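Long-range contacts in BrkA autotransporter (Bordetella pertussis, PDB 3QQ2), which inhibits the classical pathway of complement activation, the part here being the membrane-embedded translocator barrel through which its passenger domain reaches the bacterial cell surface: residues A[61-66]-A[95-101]; A[103-109]-A[140-146]. The protein carries 1 engineered substitution. All blocks are in the same frame, centred on the assembly; numbering follows the deposited sequence.

Interaction 1. Residues A[61-66]-A[95-101]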
loop_
_atom_site.group_PDB
_atom_site.type_symbol
_atom_site.label_atom_id
_atom_site.label_comp_id
_atom_site.label_asym_id
_atom_site.label_seq_id
_atom_site.Cartn_x
_atom_site.Cartn_y
_atom_site.Cartn_z
ATOM N N GLY A 61 -10.691 27.840 48.105
ATOM C CA GLY A 61 -11.115 26.448 48.214
ATOM C C GLY A 61 -10.216 25.511 47.439
ATOM O O GLY A 61 -10.093 24.338 47.780
ATOM N N GLY A 62 -9.589 26.025 46.387
ATOM C CA GLY A 62 -8.669 25.234 45.586
ATOM C C GLY A 62 -7.389 25.952 45.196
ATOM O O GLY A 62 -6.951 26.880 45.869
ATOM N N ARG A 63 -6.790 25.496 44.103
ATOM C CA ARG A 63 -5.548 26.028 43.568
ATOM C C ARG A 63 -5.498 25.615 42.070
ATOM O O ARG A 63 -5.477 24.420 41.735
ATOM C CB ARG A 63 -4.378 25.486 44.401
ATOM C CG ARG A 63 -3.009 25.482 43.735
ATOM C CD ARG A 63 -1.904 25.851 44.729
ATOM N NE ARG A 63 -2.037 27.249 45.135
ATOM C CZ ARG A 63 -1.633 28.295 44.414
ATOM N NH1 ARG A 63 -1.040 28.124 43.236
ATOM N NH2 ARG A 63 -1.826 29.519 44.875
ATOM N N TRP A 64 -5.539 26.607 41.179
ATOM C CA TRP A 64 -5.653 26.379 39.732
ATOM C C TRP A 64 -4.331 26.537 38.966
ATOM O O TRP A 64 -3.517 27.395 39.264
ATOM C CB TRP A 64 -6.677 27.338 39.123
ATOM C CG TRP A 64 -8.128 26.911 39.199
ATOM C CD1 TRP A 64 -9.071 27.361 40.078
ATOM C CD2 TRP A 64 -8.804 25.992 38.324
ATOM N NE1 TRP A 64 -10.283 26.766 39.826
ATOM C CE2 TRP A 64 -10.151 25.921 38.755
ATOM C CE3 TRP A 64 -8.395 25.196 37.238
ATOM C CZ2 TRP A 64 -11.097 25.088 38.132
ATOM C CZ3 TRP A 64 -9.338 24.373 36.613
ATOM C CH2 TRP A 64 -10.674 24.330 37.062
ATOM N N TYR A 65 -4.161 25.711 37.947
ATOM C CA TYR A 65 -2.950 25.645 37.174
ATOM C C TYR A 65 -3.324 25.588 35.700
ATOM O O TYR A 65 -4.155 24.765 35.300
ATOM C CB TYR A 65 -2.171 24.384 37.568
ATOM C CG TYR A 65 -1.519 24.495 38.910
ATOM C CD1 TYR A 65 -2.161 24.059 40.064
ATOM C CD2 TYR A 65 -0.264 25.060 39.031
ATOM C CE1 TYR A 65 -1.554 24.188 41.314
ATOM C CE2 TYR A 65 0.349 25.209 40.262
ATOM C CZ TYR A 65 -0.292 24.772 41.397
ATOM O OH TYR A 65 0.356 24.939 42.598
ATOM N N ALA A 66 -2.740 26.469 34.892
ATOM C CA ALA A 66 -2.991 26.451 33.451
ATOM C C ALA A 66 -1.647 26.524 32.792
ATOM O O ALA A 66 -0.711 27.005 33.415
ATOM C CB ALA A 66 -3.851 27.625 33.044
ATOM N N TYR A 95 -2.947 22.703 28.813
ATOM C CA TYR A 95 -3.641 22.049 29.892
ATOM C C TYR A 95 -3.967 22.951 31.073
ATOM O O TYR A 95 -3.294 23.971 31.321
ATOM C CB TYR A 95 -2.817 20.888 30.379
ATOM C CG TYR A 95 -1.548 21.324 31.001
ATOM C CD1 TYR A 95 -0.337 21.141 30.353
ATOM C CD2 TYR A 95 -1.546 21.948 32.251
ATOM C CE1 TYR A 95 0.869 21.572 30.951
ATOM C CE2 TYR A 95 -0.370 22.380 32.850
ATOM C CZ TYR A 95 0.826 22.189 32.205
ATOM O OH TYR A 95 1.971 22.600 32.819
ATOM N N ALA A 96 -5.016 22.542 31.786
ATOM C CA ALA A 96 -5.394 23.097 33.072
ATOM C C ALA A 96 -5.419 21.986 34.116
ATOM O O ALA A 96 -5.645 20.820 33.824
ATOM C CB ALA A 96 -6.760 23.782 32.990
ATOM N N ALA A 97 -5.184 22.367 35.351
ATOM C CA ALA A 97 -5.197 21.435 36.435
ATOM C C ALA A 97 -5.846 22.179 37.571
ATOM O O ALA A 97 -5.601 23.367 37.760
ATOM C CB ALA A 97 -3.779 21.034 36.799
ATOM N N TYR A 98 -6.716 21.488 38.294
ATOM C CA TYR A 98 -7.209 21.969 39.566
ATOM C C TYR A 98 -6.727 21.047 40.668
ATOM O O TYR A 98 -6.463 19.869 40.447
ATOM C CB TYR A 98 -8.724 22.051 39.558
ATOM C CG TYR A 98 -9.335 22.374 40.909
ATOM C CD1 TYR A 98 -9.254 23.669 41.448
ATOM C CD2 TYR A 98 -10.017 21.390 41.642
ATOM C CE1 TYR A 98 -9.833 23.969 42.680
ATOM C CE2 TYR A 98 -10.604 21.680 42.873
ATOM C CZ TYR A 98 -10.508 22.968 43.398
ATOM O OH TYR A 98 -11.078 23.252 44.627
ATOM N N VAL A 99 -6.573 21.608 41.856
ATOM C CA VAL A 99 -6.153 20.855 43.024
ATOM C C VAL A 99 -6.920 21.484 44.136
ATOM O O VAL A 99 -6.789 22.687 44.361
ATOM C CB VAL A 99 -4.677 21.065 43.315
ATOM C CG1 VAL A 99 -4.351 20.562 44.692
ATOM C CG2 VAL A 99 -3.825 20.370 42.271
ATOM N N GLY A 100 -7.740 20.684 44.808
ATOM C CA GLY A 100 -8.607 21.183 45.859
ATOM C C GLY A 100 -7.955 21.109 47.217
ATOM O O GLY A 100 -7.046 20.288 47.445
ATOM N N ASP A 101 -8.412 21.987 48.115
ATOM C CA ASP A 101 -8.033 21.928 49.527
ATOM C C ASP A 101 -8.514 20.594 50.092
ATOM O O ASP A 101 -7.794 19.929 50.836
ATOM C CB ASP A 101 -8.654 23.089 50.316
ATOM C CG ASP A 101 -8.061 24.450 49.947
ATOM O OD1 ASP A 101 -8.535 25.478 50.495
ATOM O OD2 ASP A 101 -7.129 24.496 49.110
#
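Y98 packs against one face of the W64 indole in a non-hydrogen-bonded pair of two antiparallel strands. Its CB makes a CH-pi contact with that face of W64, 3.8 Å from the centroid of the six-membered ring and 9° off the normal. Further out, CD1 of Y98 sits 3.6 Å from CE2 of W64, over the same face but toward its rim; the Y98 ring and the five-membered ring of W64 are turned 48° to each other, so the pair is neither a flat stack nor a T. CG anti to the backbone N (chi1 173°) sends the Y98 ring along its own strand, toward G100, at the open end of the hairpin. There CE1 reaches CA of G62 at 3.4 Å, and OH ends beside the same CA; G62, with no side chain, lets the ring lie against its backbone.

On the other surface of the sheet, CB of Y65 packs on CB of A97 at 3.8 Å. This pair exchanges two backbone hydrogen bonds, Y65 N to A97 O at 2.8 Å being one, whereas both bonds between R63 and V99 are weak. At the open end, D101 N donates to G61 O at 2.9 Å.

The OH of Y95 hydrogen-bonds to D54 and W24. The contact belongs to the hairpin of strands 62-78 and 86-100, neighbours in the wall of the autotransporter beta-barrel. Strand 42-57 continues the sheet beyond 61-66, where W57 lays its ring against W64, and strand 104-120 continues it beyond 95-101, where L106 touches Y98.

Interaction 2. Residues A[103-109]-A[140-146]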
loop_
_atom_site.group_PDB
_atom_site.type_symbol
_atom_site.label_atom_id
_atom_site.label_comp_id
_atom_site.label_asym_id
_atom_site.label_seq_id
_atom_site.Cartn_x
_atom_site.Cartn_y
_atom_site.Cartn_z
ATOM N N GLY A 103 -8.960 17.816 48.586
ATOM C CA GLY A 103 -8.259 16.644 48.036
ATOM C C GLY A 103 -8.635 16.187 46.633
ATOM O O GLY A 103 -8.090 15.209 46.125
ATOM N N TYR A 104 -9.568 16.891 46.008
ATOM C CA TYR A 104 -9.966 16.580 44.649
ATOM C C TYR A 104 -8.958 17.184 43.693
ATOM O O TYR A 104 -8.513 18.319 43.899
ATOM C CB TYR A 104 -11.343 17.168 44.344
ATOM C CG TYR A 104 -12.508 16.377 44.894
ATOM C CD1 TYR A 104 -13.000 16.612 46.192
ATOM C CD2 TYR A 104 -13.137 15.403 44.117
ATOM C CE1 TYR A 104 -14.089 15.885 46.698
ATOM C CE2 TYR A 104 -14.226 14.671 44.613
ATOM C CZ TYR A 104 -14.693 14.916 45.896
ATOM O OH TYR A 104 -15.757 14.180 46.364
ATOM N N TYR A 105 -8.593 16.437 42.654
ATOM C CA TYR A 105 -7.827 17.013 41.560
ATOM C C TYR A 105 -8.495 16.713 40.240
ATOM O O TYR A 105 -9.260 15.773 40.139
ATOM C CB TYR A 105 -6.378 16.514 41.572
ATOM C CG TYR A 105 -6.137 15.108 41.061
ATOM C CD1 TYR A 105 -6.542 13.987 41.805
ATOM C CD2 TYR A 105 -5.464 14.887 39.856
ATOM C CE1 TYR A 105 -6.305 12.664 41.353
ATOM C CE2 TYR A 105 -5.220 13.585 39.395
ATOM C CZ TYR A 105 -5.646 12.472 40.152
ATOM O OH TYR A 105 -5.417 11.178 39.711
ATOM N N LEU A 106 -8.243 17.529 39.232
ATOM C CA LEU A 106 -8.530 17.108 37.875
ATOM C C LEU A 106 -7.682 17.816 36.851
ATOM O O LEU A 106 -7.473 19.024 36.948
ATOM C CB LEU A 106 -10.030 17.179 37.530
ATOM C CG LEU A 106 -10.995 18.358 37.684
ATOM C CD1 LEU A 106 -10.578 19.616 36.932
ATOM C CD2 LEU A 106 -12.327 17.865 37.166
ATOM N N ASP A 107 -7.187 17.072 35.868
ATOM C CA ASP A 107 -6.515 17.714 34.744
ATOM C C ASP A 107 -7.176 17.356 33.443
ATOM O O ASP A 107 -7.614 16.219 33.235
ATOM C CB ASP A 107 -5.039 17.341 34.645
ATOM C CG ASP A 107 -4.572 16.539 35.812
ATOM O OD1 ASP A 107 -4.325 17.114 36.894
ATOM O OD2 ASP A 107 -4.448 15.318 35.644
ATOM N N THR A 108 -7.227 18.346 32.568
ATOM C CA THR A 108 -7.563 18.123 31.183
ATOM C C THR A 108 -6.398 18.601 30.338
ATOM O O THR A 108 -5.753 19.580 30.688
ATOM C CB THR A 108 -8.813 18.867 30.780
ATOM O OG1 THR A 108 -9.085 18.570 29.412
ATOM C CG2 THR A 108 -8.648 20.395 30.962
ATOM N N VAL A 109 -6.106 17.899 29.248
ATOM C CA VAL A 109 -4.939 18.226 28.433
ATOM C C VAL A 109 -5.234 17.929 26.981
ATOM O O VAL A 109 -5.782 16.874 26.650
ATOM C CB VAL A 109 -3.644 17.497 28.923
ATOM C CG1 VAL A 109 -3.698 17.222 30.430
ATOM C CG2 VAL A 109 -3.408 16.219 28.194
ATOM N N TRP A 140 -7.152 14.218 23.567
ATOM C CA TRP A 140 -7.704 15.022 24.630
ATOM C C TRP A 140 -8.015 14.090 25.775
ATOM O O TRP A 140 -8.636 13.052 25.590
ATOM C CB TRP A 140 -8.954 15.753 24.145
ATOM C CG TRP A 140 -9.810 16.426 25.235
ATOM C CD1 TRP A 140 -9.732 17.722 25.653
ATOM C CD2 TRP A 140 -10.888 15.830 26.000
ATOM N NE1 TRP A 140 -10.680 17.975 26.612
ATOM C CE2 TRP A 140 -11.402 16.835 26.848
ATOM C CE3 TRP A 140 -11.455 14.539 26.057
ATOM C CZ2 TRP A 140 -12.464 16.598 27.744
ATOM C CZ3 TRP A 140 -12.515 14.304 26.954
ATOM C CH2 TRP A 140 -13.004 15.334 27.782
ATOM N N SER A 141 -7.578 14.438 26.970
ATOM C CA SER A 141 -7.876 13.582 28.095
ATOM C C SER A 141 -8.341 14.404 29.249
ATOM O O SER A 141 -8.027 15.587 29.377
ATOM C CB SER A 141 -6.652 12.804 28.512
ATOM O OG SER A 141 -5.718 13.704 29.070
ATOM N N LEU A 142 -9.100 13.748 30.098
ATOM C CA LEU A 142 -9.672 14.382 31.247
ATOM C C LEU A 142 -9.543 13.372 32.357
ATOM O O LEU A 142 -9.875 12.198 32.189
ATOM C CB LEU A 142 -11.134 14.756 30.994
ATOM C CG LEU A 142 -11.920 15.539 32.048
ATOM C CD1 LEU A 142 -12.449 14.586 33.087
ATOM C CD2 LEU A 142 -11.113 16.683 32.683
ATOM N N GLU A 143 -9.048 13.850 33.488
ATOM C CA GLU A 143 -8.667 12.996 34.573
ATOM C C GLU A 143 -8.962 13.670 35.872
ATOM O O GLU A 143 -8.757 14.863 36.004
ATOM C CB GLU A 143 -7.197 12.753 34.469
ATOM C CG GLU A 143 -6.615 12.125 35.664
ATOM C CD GLU A 143 -5.125 12.065 35.540
ATOM O OE1 GLU A 143 -4.435 12.402 36.525
ATOM O OE2 GLU A 143 -4.646 11.709 34.438
ATOM N N GLY A 144 -9.448 12.889 36.827
ATOM C CA GLY A 144 -9.766 13.379 38.174
ATOM C C GLY A 144 -9.567 12.325 39.266
ATOM O O GLY A 144 -9.237 11.163 38.974
ATOM N N GLY A 145 -9.764 12.720 40.524
ATOM C CA GLY A 145 -9.581 11.803 41.642
ATOM C C GLY A 145 -9.467 12.474 42.995
ATOM O O GLY A 145 -9.378 13.698 43.094
ATOM N N ARG A 146 -9.470 11.650 44.039
ATOM C CA ARG A 146 -9.453 12.150 45.398
ATOM C C ARG A 146 -8.388 11.494 46.254
ATOM O O ARG A 146 -8.096 10.312 46.095
ATOM C CB ARG A 146 -10.815 11.966 46.041
ATOM C CG ARG A 146 -10.956 12.751 47.311
ATOM C CD ARG A 146 -12.401 12.954 47.667
ATOM N NE ARG A 146 -12.540 13.636 48.949
ATOM C CZ ARG A 146 -13.681 13.726 49.624
ATOM N NH1 ARG A 146 -14.796 13.182 49.138
ATOM N NH2 ARG A 146 -13.705 14.366 50.783
#
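The Y104 ring and the R146 guanidinium cross obliquely, their planes 27° apart and their overlap offset toward the rims. CD of R146 makes a CH-pi contact over one face of Y104, 3.7 Å from the ring centroid, and CE1 of Y104 in turn lies over a face of the guanidinium; a side chain extended from CG to NE carries R146 that far. On the opposite surface of the sheet, the Y105 ring has the carbonyl carbon of G144 over one face, toward the rim, and two carboxylate oxygens in plane at its edge, D107 OD1 and E143 OE1, the latter 3.2 Å from CE2 of Y105. D107 and E143 point the same way, and OD2 of D107 comes within 3.0 Å of OE1 of E143, two acceptors with no bond between them; E161 brings a third carboxylate close to E143.

Backbone bonds join Y105 with G145, D107 with E143 and V109 with S141. The carbonyl O of S141 takes two donors, V109 N at 3.0 Å and T108 OG1 at 3.2 Å. Antiparallel pairing of strands consecutive in the chain, here flanked by 86-100 and 154-173, is characteristic of the transmembrane autotransporter beta-barrel, and the acidic cluster is consistent with a surface facing its hydrophilic pore.

From the N terminus, residues 61-66 open strand 62-78; the chain runs on, turns, and returns through 95-101, where interaction 1 closes the open end of the hairpin. A short turn leads directly into 103-109, and after a second excursion 140-146 closes interaction 2. The two loops follow in series, neither nested nor crossed. They are joined edge to edge because strands 86-100 and 104-120 are themselves neighbours: Y98 N lies 2.9 Å from L106 O and A96 O 3.2 Å from T108 N, both probable hydrogen bonds. With centres about 10 Å apart, interactions 1 and 2 thus fasten four consecutive strands, 62-78 to 130-149, into one patch of barrel wall.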